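Local atomic coordinates of acyl-CoA dehydrogenase (Bacillus subtilis, PDB entry 5LNX), a protein that uses FAD to oxidise saturated acyl-CoA thioesters to 2,3-dehydroacyl-CoA, passing the electrons to an acceptor. Residues D[47-52]-D[86-91]; D[123-128]-D[134-139]; D[260-265]-D[333-338]. All blocks are in the same frame, centred on the assembly; numbering follows the deposited sequence.

The three contacts follow one another along the chain, one in each part of the acyl-CoA dehydrogenase fold. Contact 1 joins a loop to helix 79-90 in the N-terminal helical domain. Contact 2 lies in the middle beta domain, where a loop meets the chain leading into strand 138-142. Contact 3 packs helix 229-265 against helix 332-336 in the C-terminal helical domain. The centres of contacts 1 and 2 are about 25 Å apart, and those of contacts 2 and 3 about 45 Å, on opposite sides of the chain's centre. Contacts 2 and 3 touch different FAD molecules, and both reach the second subunit. Each of these FAD sites draws on more than one subunit.

Contact 1. Residues D[47-52]-D[86-91]; sequences GLMGIP and SVHTSV
In the N-terminal helical domain, Met-49 and Pro-52 of the loop after helix 37-45 meet His-88 and Thr-89 on the last turn of helix 79-90. The imidazole of His-88 leaves its helix with CG anti to the backbone N (chi1 162°), which brings NE2 to the backbone carbonyl of the loop. His-88 NE2 lies 2.7 Å from Met-49 O. The hydrogen bond is bent, with an N-H...O angle of 125°, and counts as weak. NE2 also makes a weak bond to Leu-112 O, and ND1 makes one to Gly-119 N, so both ring nitrogens have partners in this buried place. Met-49 folds its own side chain over the same ring. Its SD sits 4.3 Å from the His-88 ring centroid, almost directly above one face, in a Met-aromatic contact. The loop begins where a Schellman motif ends helix 37-45, with Gly-47 as its C-prime residue at positive phi. Beyond it, Met-49 and Pro-52 of the loop touch helix 79-90. Pro-52 and Thr-89 reach toward each other, tip to tip. Pro-52 CD is 3.6 Å from Thr-89 CG2, an apolar touch; the Thr-89 hydroxyl bonds Leu-85 O, one turn back in its own helix. Tyr-67 of helix 64-77 packs on both Pro-52 and Thr-89.

Contact 2. Residues D[123-128]-D[134-139]; sequences LTEPHS and SLRTTA. With FAD (flavin-adenine dinucleotide), chain S.
The guanidinium of Arg-136 lies flat on one face of the His-127 ring, with centres 4.0 Å apart and planes 13° from parallel. His-127 CG sits under the middle of the guanidinium, while Arg-136 NH2 stands over the rim of the imidazole. The Arg-136 chain is extended from CG to NE, which carries its flat end across to the ring at this exposed edge of the contact. The Glu-125 carboxylate is the buried flat group, and its plane stands 84° from that of the guanidinium. Both of its oxygens accept hydrogen bonds from the backbone of 134-139. Arg-136 N donates to Glu-125 OE1 at 2.8 Å, from the syn side but tilted out of the plane. Thr-137 N uses the syn lone pair of Glu-125 OE2, also at 2.8 Å. Thr-137 OG1 reaches Glu-125 OE2 too, from above the carboxylate plane, at 2.6 Å, and Lys-152 adds a salt bridge to it. These bonds tie a loop of the middle beta domain to the chain entering strand 138-142. The same loop binds the flavin. Leu-123 N and Thr-124 N both donate to FAD O2, and Thr-124 OG1 donates to FAD N1 at 2.6 Å. Donors at this N1-C2=O2 edge would probably favour the reduced, anionic flavin. The side chains of Leu-123 and Leu-135 cross at about a right angle, with Leu-123 CD1 3.9 Å from Leu-135 CD2. At the subunit interface, Pro-126 O accepts a hydrogen bond from Arg-266 of the second subunit.

Contact 3. Residues D[260-265]-D[333-338]; sequences VDYAKQ and VQIYGG. With FAD (flavin-adenine dinucleotide), chain Q.
Tyr-262 and Tyr-336 stack face to face between helix 229-265 and helix 332-336. Their ring centroids are 4.1 Å apart and their planes differ by 16°. The side chains cross obliquely, and each ring has the CG of the other over its centre. Tyr-262 has its ring anti to the backbone N (chi1 -178°), which directs it at the end of the shorter helix. Its CB also lies over the Tyr-336 ring, 3.8 Å from the centroid, in a CH-pi contact. The Tyr-262 ring also approaches the backbone, its CE2 coming 3.4 Å from Ile-335 O. Next to the stack, Ala-263 CB meets Ile-335 CG2 at 4.0 Å. The Tyr-336 hydroxyl makes a weak hydrogen bond to His-258 O on the long helix. Helix 332-336 ends at the FAD. Gln-334 O accepts a hydrogen bond from the ribose hydroxyl O3B of FAD at 2.7 Å. Beyond the helix, Gly-337 takes positive phi, and Gly-338 N makes a weak bond to the phosphate oxygen O1P. Both glycines lie against the cofactor. The Gln-334 side chain bonds Lys-355 and Glu-365 of the second subunit. The two helices are therefore held together mainly by ring stacking and apolar packing, while the backbone of 333-338 supplies polar groups to the cofactor.

Contact 1. Residues D[47-52]-D[86-91]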
loop_
_atom_site.group_PDB
_atom_site.type_symbol
_atom_site.label_atom_id
_atom_site.label_comp_id
_atom_site.label_asym_id
_atom_site.label_seq_id
_atom_site.Cartn_x
_atom_site.Cartn_y
_atom_site.Cartn_z
ATOM N N GLY D 47 -31.077 -21.187 19.210
ATOM C CA GLY D 47 -30.242 -20.892 20.369
ATOM C C GLY D 47 -28.997 -20.101 20.016
ATOM O O GLY D 47 -27.939 -20.288 20.634
ATOM N N LEU D 48 -29.125 -19.242 19.007
ATOM C CA LEU D 48 -28.013 -18.397 18.515
ATOM C C LEU D 48 -28.012 -16.972 19.088
ATOM O O LEU D 48 -27.037 -16.231 18.940
ATOM C CB LEU D 48 -28.057 -18.310 16.998
ATOM C CG LEU D 48 -27.754 -19.606 16.234
ATOM C CD1 LEU D 48 -27.852 -19.364 14.732
ATOM C CD2 LEU D 48 -26.375 -20.150 16.582
ATOM N N MET D 49 -29.094 -16.595 19.756
ATOM C CA MET D 49 -29.343 -15.187 20.123
ATOM C C MET D 49 -28.842 -14.717 21.496
ATOM O O MET D 49 -28.909 -13.531 21.805
ATOM C CB MET D 49 -30.842 -14.897 20.006
ATOM C CG MET D 49 -31.345 -14.901 18.578
ATOM S SD MET D 49 -30.878 -13.380 17.759
ATOM C CE MET D 49 -30.458 -13.921 16.141
ATOM N N GLY D 50 -28.330 -15.649 22.284
ATOM C CA GLY D 50 -27.745 -15.363 23.576
ATOM C C GLY D 50 -26.624 -16.307 23.910
ATOM O O GLY D 50 -26.655 -16.990 24.914
ATOM N N ILE D 51 -25.602 -16.322 23.071
ATOM C CA ILE D 51 -24.600 -17.413 23.087
ATOM C C ILE D 51 -23.610 -17.308 24.257
ATOM O O ILE D 51 -23.342 -18.313 24.920
ATOM C CB ILE D 51 -23.833 -17.528 21.754
ATOM C CG1 ILE D 51 -24.840 -17.647 20.602
ATOM C CG2 ILE D 51 -22.804 -18.673 21.823
ATOM C CD1 ILE D 51 -24.255 -18.113 19.289
ATOM N N PRO D 52 -23.085 -16.093 24.534
ATOM C CA PRO D 52 -22.219 -15.924 25.686
ATOM C C PRO D 52 -22.994 -15.469 26.939
ATOM O O PRO D 52 -22.396 -14.991 27.911
ATOM C CB PRO D 52 -21.250 -14.843 25.202
ATOM C CG PRO D 52 -22.005 -14.062 24.170
ATOM C CD PRO D 52 -23.282 -14.795 23.863
ATOM N N SER D 86 -24.411 -9.312 16.235
ATOM C CA SER D 86 -23.270 -8.805 17.006
ATOM C C SER D 86 -23.691 -7.671 17.954
ATOM O O SER D 86 -23.256 -7.604 19.103
ATOM C CB SER D 86 -22.158 -8.308 16.060
ATOM O OG SER D 86 -20.927 -8.158 16.744
ATOM N N VAL D 87 -24.465 -6.741 17.408
ATOM C CA VAL D 87 -24.981 -5.622 18.170
ATOM C C VAL D 87 -25.906 -6.162 19.255
ATOM O O VAL D 87 -25.755 -5.834 20.436
ATOM C CB VAL D 87 -25.719 -4.609 17.268
ATOM C CG1 VAL D 87 -26.615 -3.701 18.088
ATOM C CG2 VAL D 87 -24.708 -3.771 16.489
ATOM N N HIS D 88 -26.854 -6.991 18.836
ATOM C CA HIS D 88 -27.886 -7.539 19.738
ATOM C C HIS D 88 -27.263 -7.993 21.035
ATOM O O HIS D 88 -27.708 -7.625 22.123
ATOM C CB HIS D 88 -28.637 -8.696 19.052
ATOM C CG HIS D 88 -29.384 -9.596 19.985
ATOM N ND1 HIS D 88 -30.724 -9.443 20.251
ATOM C CD2 HIS D 88 -28.996 -10.708 20.660
ATOM C CE1 HIS D 88 -31.121 -10.383 21.093
ATOM N NE2 HIS D 88 -30.092 -11.171 21.350
ATOM N N THR D 89 -26.225 -8.803 20.912
ATOM C CA THR D 89 -25.592 -9.455 22.074
ATOM C C THR D 89 -24.610 -8.616 22.852
ATOM O O THR D 89 -24.718 -8.495 24.062
ATOM C CB THR D 89 -24.813 -10.688 21.618
ATOM O OG1 THR D 89 -25.629 -11.411 20.693
ATOM C CG2 THR D 89 -24.411 -11.565 22.792
ATOM N N SER D 90 -23.641 -8.069 22.128
ATOM C CA SER D 90 -22.441 -7.485 22.693
ATOM C C SER D 90 -22.699 -6.090 23.302
ATOM O O SER D 90 -22.012 -5.647 24.230
ATOM C CB SER D 90 -21.428 -7.385 21.562
ATOM O OG SER D 90 -21.843 -6.399 20.632
ATOM N N VAL D 91 -23.624 -5.367 22.688
ATOM C CA VAL D 91 -23.980 -4.012 23.134
ATOM C C VAL D 91 -25.486 -3.776 23.382
ATOM O O VAL D 91 -25.860 -2.775 23.985
ATOM C CB VAL D 91 -23.440 -2.954 22.163
ATOM C CG1 VAL D 91 -21.920 -3.006 22.141
ATOM C CG2 VAL D 91 -24.022 -3.126 20.766
#

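Contact 2. Residues D[123-128]-D[134-139]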
loop_
_atom_site.group_PDB
_atom_site.type_symbol
_atom_site.label_atom_id
_atom_site.label_comp_id
_atom_site.label_asym_id
_atom_site.label_seq_id
_atom_site.Cartn_x
_atom_site.Cartn_y
_atom_site.Cartn_z
ATOM N N LEU D 123 -25.973 5.002 21.151
ATOM C CA LEU D 123 -24.935 5.968 21.610
ATOM C C LEU D 123 -24.762 7.181 20.701
ATOM O O LEU D 123 -24.860 8.341 21.145
ATOM C CB LEU D 123 -23.612 5.237 21.723
ATOM C CG LEU D 123 -22.366 6.018 22.098
ATOM C CD1 LEU D 123 -22.492 6.713 23.445
ATOM C CD2 LEU D 123 -21.186 5.057 22.069
ATOM N N THR D 124 -24.559 6.912 19.422
ATOM C CA THR D 124 -24.199 7.942 18.430
ATOM C C THR D 124 -25.291 9.006 18.179
ATOM O O THR D 124 -26.503 8.693 18.162
ATOM C CB THR D 124 -23.820 7.278 17.071
ATOM O OG1 THR D 124 -22.800 6.306 17.319
ATOM C CG2 THR D 124 -23.304 8.289 16.050
ATOM N N GLU D 125 -24.840 10.231 17.926
ATOM C CA GLU D 125 -25.724 11.395 17.729
ATOM C C GLU D 125 -25.203 12.291 16.599
ATOM O O GLU D 125 -24.015 12.259 16.294
ATOM C CB GLU D 125 -25.759 12.281 18.990
ATOM C CG GLU D 125 -26.413 11.673 20.221
ATOM C CD GLU D 125 -26.689 12.716 21.321
ATOM O OE1 GLU D 125 -26.367 13.915 21.122
ATOM O OE2 GLU D 125 -27.196 12.347 22.410
ATOM N N PRO D 126 -26.073 13.123 15.999
ATOM C CA PRO D 126 -25.600 13.922 14.880
ATOM C C PRO D 126 -24.324 14.683 15.177
ATOM O O PRO D 126 -23.461 14.794 14.309
ATOM C CB PRO D 126 -26.770 14.870 14.607
ATOM C CG PRO D 126 -27.983 14.098 15.023
ATOM C CD PRO D 126 -27.534 13.269 16.204
ATOM N N HIS D 127 -24.207 15.174 16.409
ATOM C CA HIS D 127 -23.057 15.990 16.850
ATOM C C HIS D 127 -21.990 15.209 17.607
ATOM O O HIS D 127 -20.883 15.716 17.804
ATOM C CB HIS D 127 -23.532 17.191 17.705
ATOM C CG HIS D 127 -24.026 18.323 16.880
ATOM N ND1 HIS D 127 -25.354 18.686 16.834
ATOM C CD2 HIS D 127 -23.397 19.076 15.943
ATOM C CE1 HIS D 127 -25.510 19.673 15.968
ATOM N NE2 HIS D 127 -24.342 19.914 15.394
ATOM N N SER D 128 -22.331 14.012 18.070
ATOM C CA SER D 128 -21.362 13.156 18.765
ATOM C C SER D 128 -21.297 11.715 18.144
ATOM O O SER D 128 -22.294 10.988 18.044
ATOM C CB SER D 128 -21.608 13.124 20.267
ATOM O OG SER D 128 -22.633 12.219 20.517
ATOM N N SER D 134 -19.146 13.769 23.883
ATOM C CA SER D 134 -19.858 15.044 23.693
ATOM C C SER D 134 -21.289 14.875 23.204
ATOM O O SER D 134 -21.815 15.717 22.481
ATOM C CB SER D 134 -19.098 15.949 22.717
ATOM O OG SER D 134 -18.892 15.284 21.485
ATOM N N LEU D 135 -21.925 13.795 23.615
ATOM C CA LEU D 135 -23.351 13.619 23.374
ATOM C C LEU D 135 -24.206 14.635 24.160
ATOM O O LEU D 135 -23.829 15.107 25.249
ATOM C CB LEU D 135 -23.806 12.174 23.684
ATOM C CG LEU D 135 -23.699 11.639 25.108
ATOM C CD1 LEU D 135 -24.920 12.003 25.931
ATOM C CD2 LEU D 135 -23.526 10.131 25.097
ATOM N N ARG D 136 -25.381 14.910 23.588
ATOM C CA ARG D 136 -26.265 15.999 24.019
ATOM C C ARG D 136 -27.617 15.539 24.551
ATOM O O ARG D 136 -28.323 16.301 25.206
ATOM C CB ARG D 136 -26.484 16.945 22.850
ATOM C CG ARG D 136 -25.233 17.727 22.514
ATOM C CD ARG D 136 -25.513 18.760 21.437
ATOM N NE ARG D 136 -24.285 19.378 20.928
ATOM C CZ ARG D 136 -24.247 20.301 19.971
ATOM N NH1 ARG D 136 -25.377 20.750 19.435
ATOM N NH2 ARG D 136 -23.086 20.761 19.528
ATOM N N THR D 137 -28.000 14.309 24.252
ATOM C CA THR D 137 -29.257 13.782 24.772
ATOM C C THR D 137 -29.230 13.904 26.282
ATOM O O THR D 137 -28.265 13.486 26.940
ATOM C CB THR D 137 -29.506 12.317 24.362
ATOM O OG1 THR D 137 -29.787 12.274 22.958
ATOM C CG2 THR D 137 -30.701 11.735 25.111
ATOM N N THR D 138 -30.267 14.529 26.820
ATOM C CA THR D 138 -30.352 14.745 28.256
ATOM C C THR D 138 -31.345 13.748 28.872
ATOM O O THR D 138 -32.305 13.312 28.220
ATOM C CB THR D 138 -30.679 16.220 28.603
ATOM O OG1 THR D 138 -30.390 16.429 29.986
ATOM N N ALA D 139 -31.042 13.328 30.095
ATOM C CA ALA D 139 -31.958 12.535 30.909
ATOM C C ALA D 139 -32.144 13.213 32.272
ATOM O O ALA D 139 -31.281 13.123 33.153
ATOM C CB ALA D 139 -31.437 11.122 31.095
HETATM P PA FAD S . -16.959 11.274 12.656
HETATM O O1A FAD S . -16.680 10.467 13.913
HETATM O O2A FAD S . -17.262 12.737 12.658
HETATM O O5B FAD S . -15.632 11.078 11.766
HETATM C C5B FAD S . -15.473 11.508 10.423
HETATM C C4B FAD S . -14.093 11.015 9.991
HETATM O O4B FAD S . -13.160 11.772 10.725
HETATM C C3B FAD S . -13.857 9.551 10.327
HETATM O O3B FAD S . -13.011 8.925 9.355
HETATM C C2B FAD S . -13.121 9.581 11.635
HETATM O O2B FAD S . -12.109 8.589 11.661
HETATM C C1B FAD S . -12.443 10.913 11.584
HETATM N N9A FAD S . -12.225 11.579 12.860
HETATM C C8A FAD S . -13.053 12.403 13.541
HETATM N N7A FAD S . -12.412 12.889 14.649
HETATM C C5A FAD S . -11.164 12.351 14.666
HETATM C C6A FAD S . -9.954 12.422 15.489
HETATM N N6A FAD S . -9.905 13.159 16.608
HETATM N N1A FAD S . -8.863 11.734 15.086
HETATM C C2A FAD S . -8.811 10.984 13.975
HETATM N N3A FAD S . -9.879 10.872 13.181
HETATM C C4A FAD S . -11.041 11.519 13.460
HETATM N N1 FAD S . -23.875 4.129 16.410
HETATM C C2 FAD S . -24.374 3.591 17.549
HETATM O O2 FAD S . -24.336 4.284 18.573
HETATM N N3 FAD S . -24.894 2.347 17.628
HETATM C C4 FAD S . -24.966 1.546 16.557
HETATM O O4 FAD S . -25.456 0.393 16.631
HETATM C C4X FAD S . -24.461 2.072 15.274
HETATM N N5 FAD S . -24.507 1.319 14.155
HETATM C C5X FAD S . -24.063 1.811 12.975
HETATM C C6 FAD S . -24.215 1.027 11.861
HETATM C C7 FAD S . -23.757 1.439 10.634
HETATM C C7M FAD S . -23.876 0.439 9.512
HETATM C C8 FAD S . -23.146 2.790 10.513
HETATM C C8M FAD S . -22.618 3.336 9.213
HETATM C C9 FAD S . -23.031 3.592 11.623
HETATM C C9A FAD S . -23.472 3.169 12.870
HETATM N N10 FAD S . -23.423 4.000 14.036
HETATM C C10 FAD S . -23.893 3.449 15.254
HETATM C "C1'" FAD S . -22.789 5.327 14.016
HETATM C "C2'" FAD S . -21.254 5.141 13.982
HETATM O "O2'" FAD S . -20.701 4.533 15.163
HETATM C "C3'" FAD S . -20.561 6.463 13.681
HETATM O "O3'" FAD S . -20.684 6.715 12.282
HETATM C "C4'" FAD S . -19.107 6.445 14.128
HETATM O "O4'" FAD S . -19.057 6.393 15.565
HETATM C "C5'" FAD S . -18.299 7.653 13.592
HETATM O "O5'" FAD S . -18.856 8.949 13.820
HETATM P P FAD S . -19.398 9.923 12.627
HETATM O O1P FAD S . -19.907 11.239 13.188
HETATM O O2P FAD S . -20.316 9.131 11.737
HETATM O O3P FAD S . -18.118 10.503 11.827
#

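Contact 3. Residues D[260-265]-D[333-338]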
loop_
_atom_site.group_PDB
_atom_site.type_symbol
_atom_site.label_atom_id
_atom_site.label_comp_id
_atom_site.label_asym_id
_atom_site.label_seq_id
_atom_site.Cartn_x
_atom_site.Cartn_y
_atom_site.Cartn_z
ATOM N N VAL D 260 -11.286 -17.819 -5.578
ATOM C CA VAL D 260 -10.450 -18.970 -5.905
ATOM C C VAL D 260 -11.178 -19.858 -6.919
ATOM O O VAL D 260 -10.702 -20.093 -8.032
ATOM C CB VAL D 260 -10.110 -19.799 -4.648
ATOM C CG1 VAL D 260 -9.501 -21.149 -5.031
ATOM C CG2 VAL D 260 -9.159 -19.031 -3.747
ATOM N N ASP D 261 -12.328 -20.348 -6.487
ATOM C CA ASP D 261 -13.292 -21.090 -7.288
ATOM C C ASP D 261 -13.515 -20.453 -8.675
ATOM O O ASP D 261 -13.421 -21.118 -9.721
ATOM C CB ASP D 261 -14.628 -21.143 -6.450
ATOM C CG ASP D 261 -15.808 -21.696 -7.232
ATOM O OD1 ASP D 261 -16.116 -20.995 -8.183
ATOM O OD2 ASP D 261 -16.473 -22.736 -6.913
ATOM N N TYR D 262 -13.845 -19.179 -8.709
ATOM C CA TYR D 262 -14.089 -18.529 -10.023
ATOM C C TYR D 262 -12.829 -18.548 -10.887
ATOM O O TYR D 262 -12.905 -18.752 -12.094
ATOM C CB TYR D 262 -14.581 -17.092 -9.889
ATOM C CG TYR D 262 -14.887 -16.430 -11.208
ATOM C CD1 TYR D 262 -16.139 -16.567 -11.830
ATOM C CD2 TYR D 262 -13.927 -15.649 -11.841
ATOM C CE1 TYR D 262 -16.408 -15.958 -13.051
ATOM C CE2 TYR D 262 -14.176 -15.054 -13.072
ATOM C CZ TYR D 262 -15.421 -15.203 -13.668
ATOM O OH TYR D 262 -15.661 -14.548 -14.867
ATOM N N ALA D 263 -11.697 -18.263 -10.255
ATOM C CA ALA D 263 -10.416 -18.060 -10.931
ATOM C C ALA D 263 -9.867 -19.338 -11.550
ATOM O O ALA D 263 -8.951 -19.287 -12.382
ATOM C CB ALA D 263 -9.395 -17.503 -9.950
ATOM N N LYS D 264 -10.350 -20.456 -11.021
ATOM C CA LYS D 264 -9.932 -21.805 -11.402
ATOM C C LYS D 264 -10.719 -22.278 -12.610
ATOM O O LYS D 264 -10.195 -23.014 -13.460
ATOM C CB LYS D 264 -10.176 -22.796 -10.250
ATOM C CG LYS D 264 -9.045 -22.853 -9.235
ATOM C CD LYS D 264 -9.470 -23.531 -7.954
ATOM C CE LYS D 264 -9.411 -25.036 -8.114
ATOM N NZ LYS D 264 -10.022 -25.708 -6.938
ATOM N N GLN D 265 -11.983 -21.867 -12.638
ATOM C CA GLN D 265 -12.977 -22.270 -13.631
ATOM C C GLN D 265 -12.902 -21.349 -14.842
ATOM O O GLN D 265 -13.041 -21.776 -15.993
ATOM C CB GLN D 265 -14.394 -22.179 -13.005
ATOM C CG GLN D 265 -15.543 -21.916 -14.007
ATOM C CD GLN D 265 -16.672 -20.968 -13.533
ATOM O OE1 GLN D 265 -17.130 -20.109 -14.311
ATOM N NE2 GLN D 265 -17.058 -21.046 -12.267
ATOM N N VAL D 333 -13.840 -8.673 -6.564
ATOM C CA VAL D 333 -14.566 -8.013 -7.647
ATOM C C VAL D 333 -13.731 -8.080 -8.927
ATOM O O VAL D 333 -14.251 -8.398 -10.003
ATOM C CB VAL D 333 -14.917 -6.553 -7.324
ATOM C CG1 VAL D 333 -15.463 -5.857 -8.551
ATOM C CG2 VAL D 333 -15.973 -6.506 -6.233
ATOM N N GLN D 334 -12.454 -7.749 -8.801
ATOM C CA GLN D 334 -11.538 -7.634 -9.951
ATOM C C GLN D 334 -11.360 -8.986 -10.661
ATOM O O GLN D 334 -11.215 -9.056 -11.888
ATOM C CB GLN D 334 -10.150 -7.146 -9.476
ATOM C CG GLN D 334 -9.206 -6.734 -10.583
ATOM C CD GLN D 334 -9.656 -5.478 -11.268
ATOM O OE1 GLN D 334 -10.464 -4.714 -10.724
ATOM N NE2 GLN D 334 -9.098 -5.208 -12.438
ATOM N N ILE D 335 -11.332 -10.031 -9.858
ATOM C CA ILE D 335 -11.005 -11.364 -10.319
ATOM C C ILE D 335 -12.169 -11.953 -11.134
ATOM O O ILE D 335 -11.950 -12.658 -12.151
ATOM C CB ILE D 335 -10.661 -12.272 -9.145
ATOM C CG1 ILE D 335 -9.297 -11.856 -8.579
ATOM C CG2 ILE D 335 -10.648 -13.731 -9.596
ATOM C CD1 ILE D 335 -8.795 -12.664 -7.400
ATOM N N TYR D 336 -13.381 -11.647 -10.694
ATOM C CA TYR D 336 -14.579 -11.897 -11.490
ATOM C C TYR D 336 -14.707 -11.004 -12.719
ATOM O O TYR D 336 -15.490 -11.288 -13.629
ATOM C CB TYR D 336 -15.825 -11.716 -10.650
ATOM C CG TYR D 336 -16.234 -12.929 -9.850
ATOM C CD1 TYR D 336 -17.468 -13.510 -10.039
ATOM C CD2 TYR D 336 -15.435 -13.423 -8.843
ATOM C CE1 TYR D 336 -17.861 -14.607 -9.302
ATOM C CE2 TYR D 336 -15.850 -14.500 -8.061
ATOM C CZ TYR D 336 -17.063 -15.085 -8.309
ATOM O OH TYR D 336 -17.495 -16.163 -7.584
ATOM N N GLY D 337 -13.972 -9.906 -12.733
ATOM C CA GLY D 337 -13.961 -8.981 -13.881
ATOM C C GLY D 337 -15.309 -8.301 -14.005
ATOM O O GLY D 337 -16.008 -8.136 -13.009
ATOM N N GLY D 338 -15.734 -8.012 -15.231
ATOM C CA GLY D 338 -17.056 -7.445 -15.467
ATOM C C GLY D 338 -18.154 -8.073 -14.619
ATOM O O GLY D 338 -18.989 -7.379 -14.057
HETATM P PA FAD Q . -12.002 -11.682 -17.877
HETATM O O1A FAD Q . -12.688 -12.983 -17.512
HETATM O O2A FAD Q . -11.271 -11.458 -19.157
HETATM O O5B FAD Q . -10.809 -11.466 -16.802
HETATM C C5B FAD Q . -11.064 -11.621 -15.405
HETATM C C4B FAD Q . -9.798 -11.409 -14.569
HETATM O O4B FAD Q . -8.764 -12.229 -15.097
HETATM C C3B FAD Q . -9.306 -9.979 -14.603
HETATM O O3B FAD Q . -8.942 -9.537 -13.292
HETATM C C2B FAD Q . -8.102 -10.005 -15.507
HETATM O O2B FAD Q . -7.114 -9.093 -15.022
HETATM C C1B FAD Q . -7.632 -11.430 -15.371
HETATM N N9A FAD Q . -6.897 -11.960 -16.517
HETATM C C8A FAD Q . -7.376 -12.740 -17.504
HETATM N N7A FAD Q . -6.386 -13.095 -18.361
HETATM C C5A FAD Q . -5.247 -12.547 -17.876
HETATM C C6A FAD Q . -3.821 -12.535 -18.244
HETATM N N6A FAD Q . -3.428 -13.173 -19.351
HETATM N N1A FAD Q . -2.952 -11.871 -17.434
HETATM C C2A FAD Q . -3.356 -11.214 -16.322
HETATM N N3A FAD Q . -4.629 -11.210 -15.926
HETATM C C4A FAD Q . -5.591 -11.823 -16.647
HETATM N N1 FAD Q . -17.166 -4.188 -23.550
HETATM C C2 FAD Q . -17.320 -3.623 -24.783
HETATM O O2 FAD Q . -16.748 -4.143 -25.769
HETATM N N3 FAD Q . -18.059 -2.498 -24.954
HETATM C C4 FAD Q . -18.680 -1.868 -23.952
HETATM O O4 FAD Q . -19.364 -0.847 -24.163
HETATM C C4X FAD Q . -18.558 -2.419 -22.599
HETATM N N5 FAD Q . -19.146 -1.812 -21.551
HETATM C C5X FAD Q . -19.041 -2.325 -20.298
HETATM C C6 FAD Q . -19.714 -1.712 -19.246
HETATM C C7 FAD Q . -19.608 -2.213 -17.968
HETATM C C7M FAD Q . -20.310 -1.519 -16.838
HETATM C C8 FAD Q . -18.840 -3.438 -17.732
HETATM C C8M FAD Q . -18.708 -4.010 -16.350
HETATM C C9 FAD Q . -18.186 -4.062 -18.776
HETATM C C9A FAD Q . -18.249 -3.570 -20.072
HETATM N N10 FAD Q . -17.586 -4.210 -21.166
HETATM C C10 FAD Q . -17.749 -3.652 -22.443
HETATM C "C1'" FAD Q . -16.821 -5.465 -21.015
HETATM C "C2'" FAD Q . -15.412 -5.322 -20.476
HETATM O "O2'" FAD Q . -14.635 -4.901 -21.577
HETATM C "C3'" FAD Q . -14.898 -6.646 -19.904
HETATM O "O3'" FAD Q . -15.459 -6.859 -18.587
HETATM C "C4'" FAD Q . -13.369 -6.789 -19.824
HETATM O "O4'" FAD Q . -12.771 -6.509 -21.099
HETATM C "C5'" FAD Q . -12.921 -8.172 -19.345
HETATM O "O5'" FAD Q . -13.939 -9.163 -19.556
HETATM P P FAD Q . -14.389 -10.249 -18.409
HETATM O O1P FAD Q . -15.311 -9.471 -17.486
HETATM O O2P FAD Q . -14.816 -11.592 -18.973
HETATM O O3P FAD Q . -13.021 -10.476 -17.567
#